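Local coordinates for protein albumin-1 (Psophocarpus tetragonolobus, PDB 1WBA) that serves as a 2S seed storage protein of the Kunitz-type protease inhibitor family, acting as a nutrient reservoir, at residues A[55-60]-A[80-85]; A[93-98]-A[108-113]. All blocks are in the same frame, centred on the assembly; numbering follows the deposited sequence.

Contact 1: residues A[55-60]-A[80-85]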
# COMPACT_ATOMS: atom_id res chain seq x y z
N TYR A 55 -4.88 4.18 9.02
CA TYR A 55 -4.60 2.86 9.57
C TYR A 55 -3.12 2.47 9.50
O TYR A 55 -2.43 2.75 8.49
CB TYR A 55 -5.44 1.80 8.85
CG TYR A 55 -6.95 1.88 9.06
CD1 TYR A 55 -7.49 2.17 10.32
CD2 TYR A 55 -7.83 1.62 8.00
CE1 TYR A 55 -8.88 2.18 10.52
CE2 TYR A 55 -9.22 1.64 8.19
CZ TYR A 55 -9.73 1.92 9.45
OH TYR A 55 -11.09 1.94 9.64
N ALA A 56 -2.64 1.80 10.54
CA ALA A 56 -1.25 1.35 10.60
C ALA A 56 -1.18 0.02 9.86
O ALA A 56 -2.14 -0.75 9.85
CB ALA A 56 -0.82 1.16 12.04
N THR A 57 -0.02 -0.26 9.28
CA THR A 57 0.22 -1.48 8.54
C THR A 57 1.56 -2.12 8.92
O THR A 57 2.52 -1.42 9.27
CB THR A 57 0.31 -1.20 7.01
OG1 THR A 57 1.16 -0.08 6.78
CG2 THR A 57 -1.06 -0.90 6.41
N SER A 58 1.60 -3.45 8.91
CA SER A 58 2.87 -4.15 9.13
C SER A 58 3.44 -4.30 7.72
O SER A 58 2.69 -4.54 6.76
CB SER A 58 2.65 -5.55 9.70
OG SER A 58 1.95 -5.45 10.92
N ILE A 59 4.75 -4.12 7.61
CA ILE A 59 5.44 -4.23 6.33
C ILE A 59 6.47 -5.34 6.52
O ILE A 59 7.36 -5.24 7.38
CB ILE A 59 6.09 -2.88 5.94
CG1 ILE A 59 5.01 -1.80 5.89
CG2 ILE A 59 6.80 -3.01 4.60
CD1 ILE A 59 5.51 -0.42 5.63
N SER A 60 6.31 -6.43 5.78
CA SER A 60 7.17 -7.61 5.90
C SER A 60 7.74 -8.11 4.60
O SER A 60 7.12 -7.96 3.54
CB SER A 60 6.35 -8.77 6.50
OG SER A 60 5.67 -8.35 7.68
N ILE A 80 2.04 -6.51 2.71
CA ILE A 80 1.57 -5.43 3.57
C ILE A 80 0.23 -5.81 4.14
O ILE A 80 -0.62 -6.31 3.41
CB ILE A 80 1.46 -4.09 2.78
CG1 ILE A 80 2.85 -3.68 2.25
CG2 ILE A 80 0.91 -2.99 3.67
CD1 ILE A 80 2.87 -2.43 1.40
N ASN A 81 0.05 -5.64 5.44
CA ASN A 81 -1.23 -5.97 6.04
C ASN A 81 -1.61 -4.98 7.12
O ASN A 81 -0.75 -4.36 7.74
CB ASN A 81 -1.23 -7.41 6.59
CG ASN A 81 -0.36 -7.58 7.84
OD1 ASN A 81 -0.79 -7.28 8.95
ND2 ASN A 81 0.85 -8.10 7.66
N PHE A 82 -2.91 -4.76 7.32
CA PHE A 82 -3.36 -3.83 8.36
C PHE A 82 -3.01 -4.41 9.73
O PHE A 82 -3.20 -5.60 9.98
CB PHE A 82 -4.85 -3.52 8.21
CG PHE A 82 -5.15 -2.66 7.03
CD1 PHE A 82 -4.84 -1.31 7.06
CD2 PHE A 82 -5.71 -3.21 5.88
CE1 PHE A 82 -5.07 -0.50 5.95
CE2 PHE A 82 -5.94 -2.41 4.75
CZ PHE A 82 -5.62 -1.05 4.79
N ALA A 83 -2.51 -3.56 10.61
CA ALA A 83 -2.06 -4.00 11.91
C ALA A 83 -3.04 -3.83 13.04
O ALA A 83 -2.92 -4.46 14.09
CB ALA A 83 -0.75 -3.30 12.25
N THR A 84 -4.03 -2.99 12.84
CA THR A 84 -4.99 -2.74 13.89
C THR A 84 -6.44 -3.01 13.50
O THR A 84 -6.77 -3.30 12.34
CB THR A 84 -4.90 -1.29 14.34
OG1 THR A 84 -5.40 -0.44 13.30
CG2 THR A 84 -3.45 -0.91 14.62
N ASP A 85 -7.30 -2.96 14.51
CA ASP A 85 -8.72 -3.11 14.29
C ASP A 85 -9.08 -1.86 13.51
O ASP A 85 -8.43 -0.82 13.67
CB ASP A 85 -9.47 -3.13 15.62
CG ASP A 85 -9.14 -4.36 16.46
OD1 ASP A 85 -9.11 -5.49 15.94
OD2 ASP A 85 -8.92 -4.18 17.68
O HOH W 1 -4.66 -1.13 10.80
O HOH W 2 -4.07 1.91 12.94
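Ala56 O receives two donors: Ala83 N at 2.9 Å, over a nearly straight N-H...O angle of 174° but above the carbonyl plane, and a water that in turn accepts the N-H of Thr84. A second water takes the N-H of Ala56 and lies 2.7 Å from Thr84 OG1. Farther along, Ser58 and Asn81 form an antiparallel hydrogen-bonded pair, with Ser58 N to Asn81 O at 2.8 Å and Asn81 N to Ser58 O at 3.1 Å. On the face bearing both side chains, Asn81 CG lies 4.1 Å from Ser58 CB. A glycine here would probably leave a gap beside Ser58 CB, where the Asn81 side chain now packs. Outward, Tyr55 CB packs 3.6 Å from Phe82 CD1, and the edge of the tyrosine ring turns to the phenylalanine face in an offset T-shaped stack, planes at 82°. With CG anti to its carbonyl carbon (chi1 -72°), Phe82 brings CD1 back to Thr57 CG2, 3.9 Å away, although its CB points from the partner strand. Where this antiparallel pair of the beta-trefoil ends, one direct bond and two waters thus satisfy backbone N-H and C=O groups, while the apolar aromatic pair packs alongside.

Contact 2: residues A[93-98]-A[108-113]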
# COMPACT_ATOMS: atom_id res chain seq x y z
N SER A 93 -4.19 -6.43 -1.41
CA SER A 93 -4.13 -7.23 -2.62
C SER A 93 -4.51 -6.37 -3.80
O SER A 93 -5.06 -5.29 -3.62
CB SER A 93 -5.08 -8.44 -2.53
OG SER A 93 -6.45 -8.07 -2.70
N VAL A 94 -4.16 -6.82 -4.99
CA VAL A 94 -4.52 -6.11 -6.22
C VAL A 94 -5.56 -6.97 -6.95
O VAL A 94 -5.36 -8.17 -7.15
CB VAL A 94 -3.28 -5.90 -7.09
CG1 VAL A 94 -3.65 -5.33 -8.45
CG2 VAL A 94 -2.32 -4.94 -6.37
N VAL A 95 -6.68 -6.36 -7.29
CA VAL A 95 -7.76 -7.05 -7.98
C VAL A 95 -7.95 -6.42 -9.37
O VAL A 95 -7.98 -5.19 -9.50
CB VAL A 95 -9.07 -6.94 -7.15
CG1 VAL A 95 -10.28 -7.52 -7.91
CG2 VAL A 95 -8.89 -7.65 -5.80
N ASP A 96 -8.00 -7.24 -10.41
CA ASP A 96 -8.20 -6.71 -11.75
C ASP A 96 -9.71 -6.51 -11.87
O ASP A 96 -10.45 -7.35 -12.40
CB ASP A 96 -7.67 -7.66 -12.82
CG ASP A 96 -7.45 -6.98 -14.13
OD1 ASP A 96 -8.02 -5.89 -14.33
OD2 ASP A 96 -6.69 -7.51 -14.95
N PHE A 97 -10.14 -5.38 -11.34
CA PHE A 97 -11.54 -5.01 -11.22
C PHE A 97 -12.23 -4.53 -12.48
O PHE A 97 -11.91 -3.47 -13.02
CB PHE A 97 -11.66 -3.96 -10.11
CG PHE A 97 -12.98 -3.95 -9.42
CD1 PHE A 97 -13.26 -4.86 -8.41
CD2 PHE A 97 -13.95 -3.02 -9.78
CE1 PHE A 97 -14.49 -4.84 -7.76
CE2 PHE A 97 -15.19 -2.99 -9.13
CZ PHE A 97 -15.46 -3.90 -8.12
N GLN A 98 -13.19 -5.31 -12.94
CA GLN A 98 -13.94 -4.96 -14.13
C GLN A 98 -15.01 -3.92 -13.76
O GLN A 98 -15.72 -4.09 -12.78
CB GLN A 98 -14.60 -6.21 -14.73
CG GLN A 98 -15.25 -5.99 -16.09
CD GLN A 98 -16.04 -7.20 -16.53
OE1 GLN A 98 -16.95 -7.65 -15.82
NE2 GLN A 98 -15.69 -7.77 -17.69
N GLY A 108 -8.74 -11.83 -0.31
CA GLY A 108 -9.63 -12.93 0.01
C GLY A 108 -11.11 -12.71 -0.16
O GLY A 108 -11.89 -13.54 0.29
N ARG A 109 -11.48 -11.63 -0.82
CA ARG A 109 -12.90 -11.32 -1.02
C ARG A 109 -13.26 -11.42 -2.50
O ARG A 109 -14.26 -12.03 -2.85
CB ARG A 109 -13.22 -9.91 -0.49
CG ARG A 109 -12.53 -9.54 0.83
CD ARG A 109 -13.00 -10.40 1.99
NE ARG A 109 -13.12 -9.62 3.22
CZ ARG A 109 -12.12 -9.29 4.04
NH1 ARG A 109 -10.87 -9.68 3.78
NH2 ARG A 109 -12.37 -8.57 5.13
N TYR A 110 -12.45 -10.83 -3.37
CA TYR A 110 -12.68 -10.89 -4.81
C TYR A 110 -11.89 -12.04 -5.39
O TYR A 110 -10.75 -12.28 -4.99
CB TYR A 110 -12.25 -9.60 -5.48
CG TYR A 110 -13.17 -8.47 -5.17
CD1 TYR A 110 -14.41 -8.37 -5.79
CD2 TYR A 110 -12.81 -7.49 -4.24
CE1 TYR A 110 -15.27 -7.35 -5.51
CE2 TYR A 110 -13.67 -6.44 -3.95
CZ TYR A 110 -14.89 -6.38 -4.59
OH TYR A 110 -15.76 -5.37 -4.31
N PRO A 111 -12.47 -12.74 -6.38
CA PRO A 111 -11.73 -13.86 -6.96
C PRO A 111 -10.62 -13.45 -7.93
O PRO A 111 -9.62 -14.16 -8.05
CB PRO A 111 -12.84 -14.66 -7.65
CG PRO A 111 -13.80 -13.58 -8.11
CD PRO A 111 -13.84 -12.66 -6.92
N ASN A 112 -10.78 -12.30 -8.58
CA ASN A 112 -9.80 -11.82 -9.57
C ASN A 112 -8.57 -11.06 -9.05
O ASN A 112 -8.25 -9.97 -9.53
CB ASN A 112 -10.51 -11.03 -10.71
CG ASN A 112 -11.63 -10.09 -10.21
OD1 ASN A 112 -12.18 -10.26 -9.10
ND2 ASN A 112 -12.01 -9.12 -11.04
N GLN A 113 -7.86 -11.67 -8.10
CA GLN A 113 -6.66 -11.07 -7.52
C GLN A 113 -5.45 -11.38 -8.39
O GLN A 113 -5.34 -12.46 -8.98
CB GLN A 113 -6.41 -11.59 -6.11
CG GLN A 113 -7.33 -10.99 -5.07
CD GLN A 113 -7.16 -11.60 -3.69
OE1 GLN A 113 -8.08 -11.54 -2.88
NE2 GLN A 113 -5.99 -12.16 -3.40
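Asn112 holds Asp96 through both main chain and side chain. Its carbonyl O accepts the N-H of Asp96 at 2.9 Å, and its amide returns a weak bond, Asn112 ND2 to Asp96 O at 2.7 Å, bent to 122° at the hydrogen. Both residues centre inverse gamma turns, in which Phe97 N reaches back weakly to Val95 O and Gln113 N to Pro111 O. The other amide side chain closes the loop upon itself: Gln113 OE1 accepts Gly108 N at 2.7 Å on a lone pair, in the carbonyl plane. That amide lies alongside Ser93, whose OG finds its polar partner elsewhere, in the carbonyl of Lys105. The hydroxyl of Tyr110 is likewise satisfied from outside, by a carboxylate oxygen of Glu38, and Arg109 NH1 by a salt bridge to Asp90 and a bond to Ala107 O.

Apolar groups fill in between these bonds. Val95 turns CG1 to Tyr110 CB, 3.8 Å apart, and CG2 to Gln113 CG. Setting CG anti to its nitrogen (chi1 -152°) carries the Phe97 ring to Tyr110, where the phenylalanine edge meets the tyrosine face in a T-shaped stack. Phe97 CE1 comes within 3.5 Å of Tyr110 CE1, with the planes at 90°. Lys105 adds a cation-pi contact to Phe97.

In this Kunitz-family beta-trefoil, strand 92-97 runs between strands 103-106 and 113-114, antiparallel to both; residues 107-112 link those two, with Tyr110 and Asn112 lying against the central strand.

Both segments of contact 1 precede those of contact 2, and strand 78-82 of the first is followed directly by strand 92-97 of the second. Their centres are 19 Å apart, and the closest atoms remain about 6 Å from each other. Contact 1 belongs to the larger curled antiparallel sheet, contact 2 to a smaller three-stranded antiparallel sheet. Contact 1 pairs successive strands, while contact 2 sets strand 92-97 against the loop leading into 113-114, past 103-106. Trp92, at the start of strand 92-97, bridges the gap: its ring meets that of Phe82, and Thr57 and Ile80 also touch it. The two sheets thus pack together through this ring within one beta-trefoil domain.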